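3-oxosteroid 1-dehydrogenase (PDB 7P18) is an FAD flavoenzyme that probably oxidises 3-oxosteroids to 3-oxo-Delta(1)-steroids, passing the two hydrogens to an acceptor. Local coordinates at residues L81-E84 and D85-L88; R275-Q278 and M279-Q282; D302-R305 and A306-I310; R509-D512 and E513-P517; L521-I524 and G525-A529. All coordinates share one frame; numbering follows the deposited sequence.

Contact 1: L81-E84 and D85-L88; sequences LVAE and DRLL
Glu84, the first residue of helix 84-104, and Val82, from the loop before it, meet the following residues in different ways, one through its backbone and the other through a single methyl. Glu84 O accepts the amide of Leu88 at 2.9 Å with a nearly straight N-H (166°), a regular helical bond, and Leu88 leans over the same oxygen with CG 3.4 Å from Glu84 O. The acid group of Glu84 takes little part. Its CG stands anti to the backbone N (chi1 -176°) and the extended chain runs outward, where OE2 forms a salt bridge with Lys75.

Val82 CG1 touches Leu87 CD2 at 3.9 Å, an apolar contact, and lies over one face of the Arg86 guanidinium, 3.9 Å from Arg86 NH1. At the edge of that guanidinium, in its plane, a water accepts from Arg86 NH1 at 3.0 Å and also from Ala83 N, linking the side chain back to the loop. Ala83 occupies the N-cap position with only a methyl to offer. Its O takes Arg86 N at 3.0 Å, the donor standing well above the carbonyl plane.

Leu87 and Leu88 pack against helix 67-78, just before this turn in the chain, while Arg86 gives NH2 to Ala529 O in the loop that follows strand 521-523.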
# COMPACT_ATOMS: atom_id res chain seq x y z
N LEU A 81 15.62 14.53 -4.93
CA LEU A 81 15.30 13.63 -6.07
C LEU A 81 14.05 14.11 -6.79
O LEU A 81 13.74 13.63 -7.92
CB LEU A 81 15.11 12.21 -5.55
CG LEU A 81 16.35 11.57 -4.94
CD1 LEU A 81 15.97 10.23 -4.35
CD2 LEU A 81 17.44 11.39 -5.98
N VAL A 82 13.26 14.98 -6.14
CA VAL A 82 11.94 15.39 -6.65
C VAL A 82 11.93 16.92 -6.80
O VAL A 82 12.32 17.62 -5.83
CB VAL A 82 10.82 14.90 -5.71
CG1 VAL A 82 9.46 15.43 -6.09
CG2 VAL A 82 10.80 13.37 -5.65
N ALA A 83 11.41 17.42 -7.90
CA ALA A 83 11.26 18.87 -8.15
C ALA A 83 10.51 19.50 -6.97
O ALA A 83 9.44 19.02 -6.58
CB ALA A 83 10.56 19.13 -9.46
N GLU A 84 11.04 20.57 -6.39
CA GLU A 84 10.40 21.16 -5.19
C GLU A 84 8.96 21.56 -5.50
O GLU A 84 8.10 21.46 -4.59
CB GLU A 84 11.24 22.31 -4.63
CG GLU A 84 10.66 22.87 -3.35
CD GLU A 84 11.35 24.13 -2.85
OE1 GLU A 84 11.17 25.19 -3.51
OE2 GLU A 84 12.05 24.06 -1.84
N ASP A 85 8.65 22.04 -6.70
CA ASP A 85 7.28 22.52 -7.01
C ASP A 85 6.29 21.35 -6.92
O ASP A 85 5.11 21.62 -6.66
CB ASP A 85 7.19 23.27 -8.34
CG ASP A 85 7.47 22.50 -9.60
OD1 ASP A 85 7.92 21.34 -9.50
OD2 ASP A 85 7.27 23.08 -10.71
N ARG A 86 6.71 20.12 -7.14
CA ARG A 86 5.82 18.95 -6.94
C ARG A 86 5.55 18.75 -5.44
O ARG A 86 4.45 18.35 -5.11
CB ARG A 86 6.46 17.68 -7.51
CG ARG A 86 6.59 17.67 -9.02
CD ARG A 86 7.32 16.44 -9.50
NE ARG A 86 6.52 15.25 -9.22
CZ ARG A 86 7.00 14.00 -9.19
NH1 ARG A 86 8.29 13.75 -9.37
NH2 ARG A 86 6.18 13.00 -8.91
N LEU A 87 6.55 18.90 -4.59
CA LEU A 87 6.35 18.83 -3.12
C LEU A 87 5.39 19.94 -2.67
O LEU A 87 4.47 19.64 -1.87
CB LEU A 87 7.67 18.97 -2.38
CG LEU A 87 8.77 17.96 -2.75
CD1 LEU A 87 9.98 18.23 -1.89
CD2 LEU A 87 8.30 16.55 -2.56
N LEU A 88 5.60 21.17 -3.15
CA LEU A 88 4.69 22.30 -2.79
C LEU A 88 3.27 21.96 -3.23
O LEU A 88 2.33 22.17 -2.47
CB LEU A 88 5.16 23.60 -3.46
CG LEU A 88 6.57 24.06 -3.06
CD1 LEU A 88 7.02 25.22 -3.94
CD2 LEU A 88 6.63 24.43 -1.59
O HOH W 1 10.44 15.74 -10.17

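Contact 2: R275-Q278 and M279-Q282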
# COMPACT_ATOMS: atom_id res chain seq x y z
N ARG A 275 3.89 -6.92 -11.58
CA ARG A 275 3.45 -8.25 -12.11
C ARG A 275 4.10 -8.58 -13.46
O ARG A 275 3.78 -9.66 -14.01
CB ARG A 275 1.94 -8.30 -12.16
CG ARG A 275 1.29 -8.39 -10.79
CD ARG A 275 1.43 -9.75 -10.13
NE ARG A 275 1.08 -9.78 -8.69
CZ ARG A 275 1.39 -10.78 -7.86
NH1 ARG A 275 2.04 -11.84 -8.32
NH2 ARG A 275 1.09 -10.71 -6.57
N ASN A 276 5.05 -7.79 -13.95
CA ASN A 276 5.74 -8.04 -15.24
C ASN A 276 7.18 -8.43 -14.94
O ASN A 276 8.03 -7.57 -14.63
CB ASN A 276 5.59 -6.83 -16.19
CG ASN A 276 6.24 -7.04 -17.54
OD1 ASN A 276 7.25 -7.73 -17.63
ND2 ASN A 276 5.76 -6.37 -18.56
N GLN A 277 7.46 -9.75 -14.97
CA GLN A 277 8.79 -10.27 -14.56
C GLN A 277 9.87 -9.70 -15.48
O GLN A 277 10.99 -9.42 -15.02
CB GLN A 277 8.78 -11.81 -14.53
CG GLN A 277 10.11 -12.39 -14.13
CD GLN A 277 10.34 -12.21 -12.66
OE1 GLN A 277 9.40 -12.18 -11.89
NE2 GLN A 277 11.60 -12.18 -12.29
N GLN A 278 9.60 -9.53 -16.78
CA GLN A 278 10.63 -8.99 -17.71
C GLN A 278 11.00 -7.55 -17.28
O GLN A 278 12.19 -7.20 -17.22
CB GLN A 278 10.07 -9.02 -19.14
CG GLN A 278 10.97 -8.33 -20.16
CD GLN A 278 10.76 -6.82 -20.27
OE1 GLN A 278 9.64 -6.31 -20.43
NE2 GLN A 278 11.86 -6.09 -20.25
N MET A 279 10.00 -6.74 -16.96
CA MET A 279 10.25 -5.33 -16.54
C MET A 279 10.94 -5.31 -15.17
O MET A 279 11.90 -4.53 -15.01
CB MET A 279 8.93 -4.55 -16.55
CG MET A 279 8.45 -4.25 -17.96
SD MET A 279 7.01 -3.17 -18.03
CE MET A 279 7.78 -1.61 -17.69
N ARG A 280 10.58 -6.21 -14.24
CA ARG A 280 11.29 -6.35 -12.95
C ARG A 280 12.75 -6.63 -13.25
O ARG A 280 13.64 -5.97 -12.68
CB ARG A 280 10.70 -7.45 -12.06
CG ARG A 280 9.26 -7.24 -11.64
CD ARG A 280 8.83 -8.37 -10.67
NE ARG A 280 9.49 -8.26 -9.38
CZ ARG A 280 8.89 -7.84 -8.26
NH1 ARG A 280 7.62 -7.50 -8.26
NH2 ARG A 280 9.58 -7.74 -7.14
N GLU A 281 13.03 -7.61 -14.10
CA GLU A 281 14.46 -7.92 -14.36
C GLU A 281 15.16 -6.78 -15.09
O GLU A 281 16.38 -6.59 -14.87
CB GLU A 281 14.56 -9.23 -15.13
CG GLU A 281 14.28 -10.36 -14.18
CD GLU A 281 14.20 -11.73 -14.77
OE1 GLU A 281 14.59 -11.86 -15.94
OE2 GLU A 281 13.76 -12.66 -14.03
N GLN A 282 14.44 -6.04 -15.93
CA GLN A 282 15.06 -4.88 -16.64
C GLN A 282 15.45 -3.80 -15.62
O GLN A 282 16.51 -3.16 -15.77
CB GLN A 282 14.09 -4.39 -17.70
CG GLN A 282 14.64 -3.19 -18.50
CD GLN A 282 13.73 -2.79 -19.63
OE1 GLN A 282 12.68 -3.37 -19.85
NE2 GLN A 282 14.10 -1.73 -20.32
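The N-terminus of helix 277-283 is capped by Asn276, whose OD1 accepts the amide of Met279 at 3.0 Å. That N-H points well at the oxygen (164°) but arrives from above the plane of the side-chain amide. The position follows from Asn276 CG standing anti to its own nitrogen (chi1 -179°), which folds the amide over the first turn. From there ND2 lies 3.5 Å from Met279 SD, against the thioether, and donates to Thr300 O.

From the first turn itself, two side-chain bonds of the i to i+4 kind reach forward. Gln277 bends at chi2 and gives NE2 to Glu281 OE2 at 2.8 Å. The acid is met on its anti side, though well out of the carboxylate plane, and the two flat groups stand steeply to each other, 76° apart. This amide is gripped from outside as well: NE2 also donates to Thr288 O, and OE1 accepts from Ala290 N. Gln278 likewise bends at chi2 and lies alongside Gln282, pointing the same way, with its NE2 2.9 Å from Gln282 OE1 in a hydrogen bond.

Arg280 lays its CG 3.2 Å from Asn276 O, which also accepts Arg280 N, and sends its guanidinium away to Thr288 and to a salt bridge with Asp495. A side-chain oxygen taking the third amide along, as Asn276 OD1 takes that of Met279, is the classic asparagine N-cap of an alpha-helix.

Contact 3: D302-R305 and A306-I310. With FAD (flavin-adenine dinucleotide), chain C.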
# COMPACT_ATOMS: atom_id res chain seq x y z
N ASP A 302 1.79 -1.69 -18.71
CA ASP A 302 1.23 -1.56 -20.09
C ASP A 302 1.25 -0.08 -20.55
O ASP A 302 1.55 0.18 -21.71
CB ASP A 302 -0.20 -2.07 -20.16
CG ASP A 302 -0.40 -3.54 -19.78
OD1 ASP A 302 0.56 -4.29 -19.82
OD2 ASP A 302 -1.54 -3.89 -19.45
N THR A 303 0.93 0.86 -19.68
CA THR A 303 0.90 2.31 -20.04
C THR A 303 2.31 2.89 -19.97
O THR A 303 2.59 3.86 -20.71
CB THR A 303 -0.08 3.11 -19.19
OG1 THR A 303 0.44 3.17 -17.86
CG2 THR A 303 -1.46 2.52 -19.20
N ILE A 304 3.17 2.34 -19.11
CA ILE A 304 4.57 2.81 -18.99
C ILE A 304 5.27 2.56 -20.33
O ILE A 304 5.90 3.51 -20.90
CB ILE A 304 5.28 2.15 -17.78
CG1 ILE A 304 4.67 2.66 -16.47
CG2 ILE A 304 6.76 2.42 -17.85
CD1 ILE A 304 5.14 1.93 -15.22
N ARG A 305 5.15 1.35 -20.86
CA ARG A 305 5.82 0.98 -22.14
C ARG A 305 5.30 1.89 -23.27
O ARG A 305 6.11 2.44 -24.04
CB ARG A 305 5.59 -0.51 -22.42
CG ARG A 305 6.42 -1.44 -21.54
CD ARG A 305 6.40 -2.92 -21.96
NE ARG A 305 5.08 -3.38 -22.44
CZ ARG A 305 4.10 -3.83 -21.67
NH1 ARG A 305 4.23 -3.91 -20.35
NH2 ARG A 305 2.95 -4.20 -22.21
N ALA A 306 4.00 2.07 -23.35
CA ALA A 306 3.32 2.82 -24.43
C ALA A 306 3.73 4.29 -24.40
O ALA A 306 3.98 4.89 -25.47
CB ALA A 306 1.84 2.65 -24.30
N ALA A 307 3.83 4.88 -23.20
CA ALA A 307 4.23 6.30 -23.04
C ALA A 307 5.71 6.48 -23.36
O ALA A 307 6.09 7.48 -24.03
CB ALA A 307 3.88 6.77 -21.63
N MET A 308 6.58 5.56 -22.91
CA MET A 308 8.03 5.67 -23.16
C MET A 308 8.26 5.52 -24.68
O MET A 308 9.14 6.21 -25.19
CB MET A 308 8.80 4.62 -22.36
CG MET A 308 8.71 4.91 -20.87
SD MET A 308 9.66 3.78 -19.86
CE MET A 308 11.35 4.27 -20.21
N ASP A 309 7.42 4.74 -25.35
CA ASP A 309 7.47 4.56 -26.82
C ASP A 309 7.29 5.92 -27.51
O ASP A 309 7.90 6.09 -28.57
CB ASP A 309 6.38 3.60 -27.31
CG ASP A 309 6.65 2.13 -27.08
OD1 ASP A 309 7.81 1.78 -26.75
OD2 ASP A 309 5.66 1.35 -27.23
N ILE A 310 6.51 6.87 -26.95
CA ILE A 310 6.33 8.22 -27.58
C ILE A 310 7.23 9.29 -26.94
O ILE A 310 6.97 10.47 -27.21
CB ILE A 310 4.86 8.65 -27.59
CG1 ILE A 310 4.29 8.92 -26.20
CG2 ILE A 310 4.01 7.66 -28.36
CD1 ILE A 310 2.99 9.67 -26.19
PA FAD C . -4.00 0.29 -8.51
O1A FAD C . -4.74 0.61 -7.27
O2A FAD C . -3.44 -1.11 -8.52
O5B FAD C . -5.00 0.50 -9.73
C5B FAD C . -4.52 0.27 -11.08
C4B FAD C . -5.64 -0.30 -11.88
O4B FAD C . -5.30 -0.21 -13.29
C3B FAD C . -5.97 -1.79 -11.61
O3B FAD C . -7.36 -1.97 -11.38
C2B FAD C . -5.48 -2.50 -12.87
O2B FAD C . -6.14 -3.74 -13.10
C1B FAD C . -5.66 -1.41 -13.93
N9A FAD C . -4.86 -1.59 -15.14
C8A FAD C . -3.61 -2.13 -15.28
N7A FAD C . -3.23 -2.23 -16.55
C5A FAD C . -4.28 -1.67 -17.27
C6A FAD C . -4.49 -1.47 -18.65
N6A FAD C . -3.65 -1.87 -19.61
N1A FAD C . -5.65 -0.89 -19.02
C2A FAD C . -6.52 -0.53 -18.07
N3A FAD C . -6.46 -0.73 -16.75
C4A FAD C . -5.29 -1.29 -16.41
N1 FAD C . -0.69 2.49 0.20
C2 FAD C . -1.08 3.55 0.95
O2 FAD C . -0.72 4.71 0.66
N3 FAD C . -1.90 3.41 1.99
C4 FAD C . -2.17 2.18 2.56
O4 FAD C . -3.02 2.11 3.44
C4X FAD C . -1.76 1.03 1.84
N5 FAD C . -2.03 -0.18 2.32
C5X FAD C . -1.68 -1.26 1.55
C6 FAD C . -2.04 -2.56 1.99
C7 FAD C . -1.84 -3.68 1.20
C7M FAD C . -2.26 -5.05 1.68
C8 FAD C . -1.31 -3.51 -0.09
C8M FAD C . -1.10 -4.72 -0.99
C9 FAD C . -0.87 -2.27 -0.50
C9A FAD C . -1.09 -1.11 0.28
N10 FAD C . -0.68 0.17 -0.12
C10 FAD C . -1.02 1.28 0.63
C1' FAD C . -0.11 0.39 -1.46
C2' FAD C . -1.23 0.84 -2.43
O2' FAD C . -2.34 -0.06 -2.44
C3' FAD C . -0.73 1.04 -3.87
O3' FAD C . 0.57 1.64 -3.89
C4' FAD C . -1.73 1.84 -4.67
O4' FAD C . -2.99 1.19 -4.57
C5' FAD C . -1.35 2.01 -6.13
O5' FAD C . -2.46 2.69 -6.75
P FAD C . -2.53 2.82 -8.34
O1P FAD C . -3.79 3.53 -8.55
O2P FAD C . -1.27 3.27 -8.93
O3P FAD C . -2.76 1.27 -8.82
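Asp302 OD2, at the start of helix 302-309, is held by two groups: the adenine amino group of FAD donates N6A to it at 2.9 Å, and Lys38 forms a salt bridge with it. This is the adenine end of the cofactor site in the Rossmann-type FAD domain. The other oxygen, OD1, accepts from Thr300 OG1 and is reached more loosely from one turn further along, by a salt bridge with a weak hydrogen bond, Arg305 NH2 to Asp302 OD1 3.4 Å. With positive charge near both oxygens the carboxylate is likely to stay ionised.

Behind Asp302 the helix runs on through ordinary backbone bonds. The amide of Ala306 gives only a weak bond of 3.5 Å to Asp302 O, whereas Ala307 N meets Thr303 O at 3.0 Å. The small methyls of Ala306 and Ala307 let neighbours close in: Ala306 touches Phe233 of strand 233-239, and Ala307 touches Leu502 of strand 486-502.

On another side of the helix Ile304 and Met308 lie side by side, pointing the same way. With Ile304 CG2 anti to the backbone N, that methyl meets Met308 SD at 3.8 Å. Met308 bends at chi3 (71°) beyond that contact. Its CG sits close over the oxygen that its own amide is bonded to, 3.1 Å from Ile304 O.

Contact 4: R509-D512 and E513-P517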
# COMPACT_ATOMS: atom_id res chain seq x y z
N ARG A 509 1.35 16.30 -15.43
CA ARG A 509 1.60 16.20 -16.88
C ARG A 509 2.81 15.31 -17.10
O ARG A 509 3.85 15.49 -16.41
CB ARG A 509 1.81 17.59 -17.49
CG ARG A 509 0.54 18.41 -17.48
CD ARG A 509 0.65 19.66 -18.35
NE ARG A 509 1.58 20.60 -17.78
CZ ARG A 509 1.84 21.80 -18.27
NH1 ARG A 509 1.24 22.22 -19.37
NH2 ARG A 509 2.71 22.59 -17.65
N VAL A 510 2.70 14.38 -18.03
CA VAL A 510 3.88 13.57 -18.39
C VAL A 510 4.92 14.45 -19.09
O VAL A 510 4.56 15.16 -20.05
CB VAL A 510 3.48 12.32 -19.20
CG1 VAL A 510 4.70 11.55 -19.65
CG2 VAL A 510 2.54 11.45 -18.39
N LEU A 511 6.18 14.31 -18.71
CA LEU A 511 7.33 15.02 -19.30
C LEU A 511 8.14 14.10 -20.22
O LEU A 511 8.36 12.91 -19.88
CB LEU A 511 8.21 15.57 -18.17
CG LEU A 511 7.49 16.47 -17.15
CD1 LEU A 511 8.44 17.04 -16.12
CD2 LEU A 511 6.78 17.63 -17.83
N ASP A 512 8.66 14.67 -21.32
CA ASP A 512 9.57 13.96 -22.24
C ASP A 512 11.01 14.10 -21.73
O ASP A 512 11.22 14.71 -20.66
CB ASP A 512 9.31 14.43 -23.67
CG ASP A 512 9.81 15.83 -23.98
OD1 ASP A 512 10.58 16.41 -23.18
OD2 ASP A 512 9.41 16.32 -25.04
N GLU A 513 11.99 13.60 -22.49
CA GLU A 513 13.42 13.58 -22.09
C GLU A 513 13.97 15.02 -21.97
O GLU A 513 15.05 15.21 -21.35
CB GLU A 513 14.20 12.69 -23.06
CG GLU A 513 13.79 11.23 -23.00
CD GLU A 513 14.17 10.49 -21.71
OE1 GLU A 513 14.86 11.07 -20.87
OE2 GLU A 513 13.73 9.31 -21.53
N SER A 514 13.25 16.01 -22.51
CA SER A 514 13.63 17.45 -22.45
C SER A 514 12.83 18.20 -21.39
O SER A 514 12.92 19.41 -21.41
CB SER A 514 13.48 18.10 -23.80
OG SER A 514 14.33 17.44 -24.74
N ASP A 515 12.11 17.50 -20.50
CA ASP A 515 11.24 18.13 -19.46
C ASP A 515 10.11 18.93 -20.11
O ASP A 515 9.51 19.76 -19.43
CB ASP A 515 12.03 19.03 -18.50
CG ASP A 515 12.98 18.26 -17.59
OD1 ASP A 515 12.50 17.34 -16.87
OD2 ASP A 515 14.19 18.59 -17.61
N ARG A 516 9.76 18.65 -21.37
CA ARG A 516 8.60 19.29 -22.04
C ARG A 516 7.37 18.44 -21.81
O ARG A 516 7.40 17.23 -22.08
CB ARG A 516 8.91 19.43 -23.53
CG ARG A 516 7.81 20.16 -24.29
CD ARG A 516 8.08 20.30 -25.79
NE ARG A 516 6.96 20.97 -26.46
CZ ARG A 516 5.81 20.37 -26.85
NH1 ARG A 516 5.61 19.07 -26.67
NH2 ARG A 516 4.86 21.09 -27.43
N PRO A 517 6.24 19.01 -21.31
CA PRO A 517 5.00 18.27 -21.21
C PRO A 517 4.55 17.69 -22.55
O PRO A 517 4.60 18.38 -23.58
CB PRO A 517 3.95 19.27 -20.72
CG PRO A 517 4.78 20.34 -20.07
CD PRO A 517 6.10 20.38 -20.81
O HOH W 2 6.83 17.03 -25.39
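Leu511 and Pro517 face each other as an antiparallel, non-hydrogen-bonded pair beside the loop of a beta-hairpin, with CA atoms 4.4 Å apart. The loop between them is a type I turn from Asp512 to Asp515 followed by a G1 beta bulge, Asp515 taking the positive phi (62°) characteristic of the bulge position.

Two backbone bonds close the hairpin: Asp515 N to Asp512 O across the turn, and Asp512 N to Arg516 O at 3.0 Å. Weaker CA-H...O contacts accompany them, among them Pro517 CA to Val510 O.

The side-chain to backbone bonds within the hairpin centre on Asp512. Its CG lies between its own N and carbonyl carbon (chi1 73°), which turns the carboxylate in over the loop. OD1 accepts Ser514 N at 2.8 Å, an Asx turn, and Arg516 N at 3.0 Å, the two amides arriving from opposite faces of the carboxylate plane. Near OD2, 2.7 Å away, sits a water that accepts from Arg516 NH1 in the plane of that guanidinium. Replacing Asp512 with a leucine would probably leave the amides of Ser514 and Arg516 without their shared acceptor and let the turn flex.

Apolar and face contacts make up the rest. Leu511 CD2 touches Pro517 CG at 4.0 Å on their common face of the hairpin. Arg509, its NE tied to Asp505 by a salt bridge, has Pro517 CG over the centre of one face of its guanidinium, 3.7 Å from Arg509 CZ.

Contact 5: L521-I524 and G525-A529; sequences LYCI and GNNSA. With FAD (flavin-adenine dinucleotide), chain C.
Cys523 turns its thiol toward the turn that follows it, SG anti to the backbone N (chi1 -177°) and 3.4 Å from Asn527 O. Asn527 wraps round the sulfur from one side, with CB and ND2 each 3.6 Å from Cys523 SG, and its OD1 is turned away to Thr303 OG1 and Ala270 N. Ser528 adds its CB at 3.7 Å from Cys523 SG, so the sulfur is cradled by two successive residues. The hydroxyl of Ser528 swings back over the chain and donates to Gly525 O at 2.7 Å, in the carbonyl plane. That oxygen also accepts Ser528 N, and the two bonds hold the turn closed.

Strand 521-523 is an outermost strand of the parallel sheet in the Rossmann-type domain, and the turn leaving it meets the pyrophosphate of FAD. Gly525 has a positive phi (65°) and passes close to the phosphate, where a side-chain carbon would lie only 2.6 Å from FAD O2P. Asn526 approaches the cofactor twice: its backbone N gives FAD O2P a straight bond of 2.8 Å, while its side chain runs along the ribityl chain and ND2 donates to FAD O3'. With an alanine here the backbone bond could remain, but the ribityl O3' would probably lose this donor and be freer to turn. The Ile524 side chain packs on Phe549 of helix 543-559. A water donates to Ile524 O and, at 2.7 Å from it, to FAD O2P.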
# COMPACT_ATOMS: atom_id res chain seq x y z
N LEU A 521 -1.52 14.42 -21.97
CA LEU A 521 -1.17 13.18 -21.21
C LEU A 521 -0.80 13.51 -19.76
O LEU A 521 0.16 14.28 -19.54
CB LEU A 521 0.00 12.48 -21.87
CG LEU A 521 0.27 11.06 -21.37
CD1 LEU A 521 -0.93 10.18 -21.67
CD2 LEU A 521 1.54 10.50 -21.99
N TYR A 522 -1.53 12.89 -18.85
CA TYR A 522 -1.35 12.99 -17.39
C TYR A 522 -1.05 11.59 -16.87
O TYR A 522 -1.42 10.60 -17.52
CB TYR A 522 -2.59 13.59 -16.75
CG TYR A 522 -2.90 14.98 -17.23
CD1 TYR A 522 -3.52 15.20 -18.45
CD2 TYR A 522 -2.53 16.10 -16.48
CE1 TYR A 522 -3.77 16.49 -18.93
CE2 TYR A 522 -2.80 17.39 -16.93
CZ TYR A 522 -3.43 17.59 -18.15
OH TYR A 522 -3.71 18.87 -18.57
N CYS A 523 -0.47 11.51 -15.68
CA CYS A 523 -0.10 10.21 -15.08
C CYS A 523 -0.03 10.37 -13.57
O CYS A 523 0.58 11.35 -13.09
CB CYS A 523 1.21 9.73 -15.67
SG CYS A 523 1.72 8.10 -15.07
N ILE A 524 -0.65 9.42 -12.85
CA ILE A 524 -0.81 9.50 -11.38
C ILE A 524 -0.56 8.11 -10.78
O ILE A 524 -0.64 7.11 -11.49
CB ILE A 524 -2.20 10.05 -11.04
CG1 ILE A 524 -3.29 9.06 -11.44
CG2 ILE A 524 -2.43 11.42 -11.66
CD1 ILE A 524 -4.65 9.45 -11.00
N GLY A 525 -0.36 8.06 -9.47
CA GLY A 525 -0.20 6.79 -8.75
C GLY A 525 1.05 6.06 -9.16
O GLY A 525 2.06 6.70 -9.54
N ASN A 526 1.07 4.73 -9.01
CA ASN A 526 2.34 3.97 -9.21
C ASN A 526 2.69 3.88 -10.70
O ASN A 526 3.82 3.43 -11.03
CB ASN A 526 2.28 2.58 -8.59
CG ASN A 526 2.12 2.57 -7.09
OD1 ASN A 526 2.20 3.62 -6.44
ND2 ASN A 526 1.92 1.36 -6.55
N ASN A 527 1.80 4.31 -11.59
CA ASN A 527 2.09 4.53 -13.03
C ASN A 527 3.14 5.64 -13.19
O ASN A 527 3.85 5.63 -14.20
CB ASN A 527 0.78 4.86 -13.73
CG ASN A 527 0.72 4.57 -15.21
OD1 ASN A 527 -0.38 4.38 -15.70
ND2 ASN A 527 1.83 4.59 -15.91
N SER A 528 3.27 6.54 -12.20
CA SER A 528 4.15 7.72 -12.23
C SER A 528 5.33 7.50 -11.28
O SER A 528 5.22 6.76 -10.31
CB SER A 528 3.35 9.00 -11.88
OG SER A 528 3.08 9.07 -10.48
N ALA A 529 6.43 8.15 -11.55
CA ALA A 529 7.56 8.27 -10.60
C ALA A 529 7.08 8.98 -9.33
O ALA A 529 6.47 10.07 -9.43
CB ALA A 529 8.70 9.00 -11.24
PA FAD C . -4.00 0.29 -8.51
O1A FAD C . -4.74 0.61 -7.27
O2A FAD C . -3.44 -1.11 -8.52
O5B FAD C . -5.00 0.50 -9.73
C5B FAD C . -4.52 0.27 -11.08
C4B FAD C . -5.64 -0.30 -11.88
O4B FAD C . -5.30 -0.21 -13.29
C3B FAD C . -5.97 -1.79 -11.61
O3B FAD C . -7.36 -1.97 -11.38
C2B FAD C . -5.48 -2.50 -12.87
O2B FAD C . -6.14 -3.74 -13.10
C1B FAD C . -5.66 -1.41 -13.93
N9A FAD C . -4.86 -1.59 -15.14
C8A FAD C . -3.61 -2.13 -15.28
N7A FAD C . -3.23 -2.23 -16.55
C5A FAD C . -4.28 -1.67 -17.27
C6A FAD C . -4.49 -1.47 -18.65
N6A FAD C . -3.65 -1.87 -19.61
N1A FAD C . -5.65 -0.89 -19.02
C2A FAD C . -6.52 -0.53 -18.07
N3A FAD C . -6.46 -0.73 -16.75
C4A FAD C . -5.29 -1.29 -16.41
N1 FAD C . -0.69 2.49 0.20
C2 FAD C . -1.08 3.55 0.95
O2 FAD C . -0.72 4.71 0.66
N3 FAD C . -1.90 3.41 1.99
C4 FAD C . -2.17 2.18 2.56
O4 FAD C . -3.02 2.11 3.44
C4X FAD C . -1.76 1.03 1.84
N5 FAD C . -2.03 -0.18 2.32
C5X FAD C . -1.68 -1.26 1.55
C6 FAD C . -2.04 -2.56 1.99
C7 FAD C . -1.84 -3.68 1.20
C7M FAD C . -2.26 -5.05 1.68
C8 FAD C . -1.31 -3.51 -0.09
C8M FAD C . -1.10 -4.72 -0.99
C9 FAD C . -0.87 -2.27 -0.50
C9A FAD C . -1.09 -1.11 0.28
N10 FAD C . -0.68 0.17 -0.12
C10 FAD C . -1.02 1.28 0.63
C1' FAD C . -0.11 0.39 -1.46
C2' FAD C . -1.23 0.84 -2.43
O2' FAD C . -2.34 -0.06 -2.44
C3' FAD C . -0.73 1.04 -3.87
O3' FAD C . 0.57 1.64 -3.89
C4' FAD C . -1.73 1.84 -4.67
O4' FAD C . -2.99 1.19 -4.57
C5' FAD C . -1.35 2.01 -6.13
O5' FAD C . -2.46 2.69 -6.75
P FAD C . -2.53 2.82 -8.34
O1P FAD C . -3.79 3.53 -8.55
O2P FAD C . -1.27 3.27 -8.93
O3P FAD C . -2.76 1.27 -8.82
O HOH W 3 -1.44 4.50 -11.31

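Overall arrangement
From the N terminus, the five contacts follow in series, none nesting or crossing. Contact 1 starts helix 84-104 after a short loop; contact 2 caps helix 277-283; contact 3 spans helix 302-309, the next helix; contact 4 closes a hairpin; contact 5 turns off strand 521-523. Contacts 2 and 3 pack together, Asn276 and Met279 against Arg305. Contact 3 joins contact 5 through Thr303 OG1 and Asn527 OD1, and both touch FAD, one at the adenine, the other at the pyrophosphate and ribityl chain. Contact 4 runs beside contact 5, Val510 N bonding to Leu521 O, and contact 1 reaches it through Arg86, so 521-529 touches contacts 1, 3 and 4, while contact 2 is joined to it through contact 3.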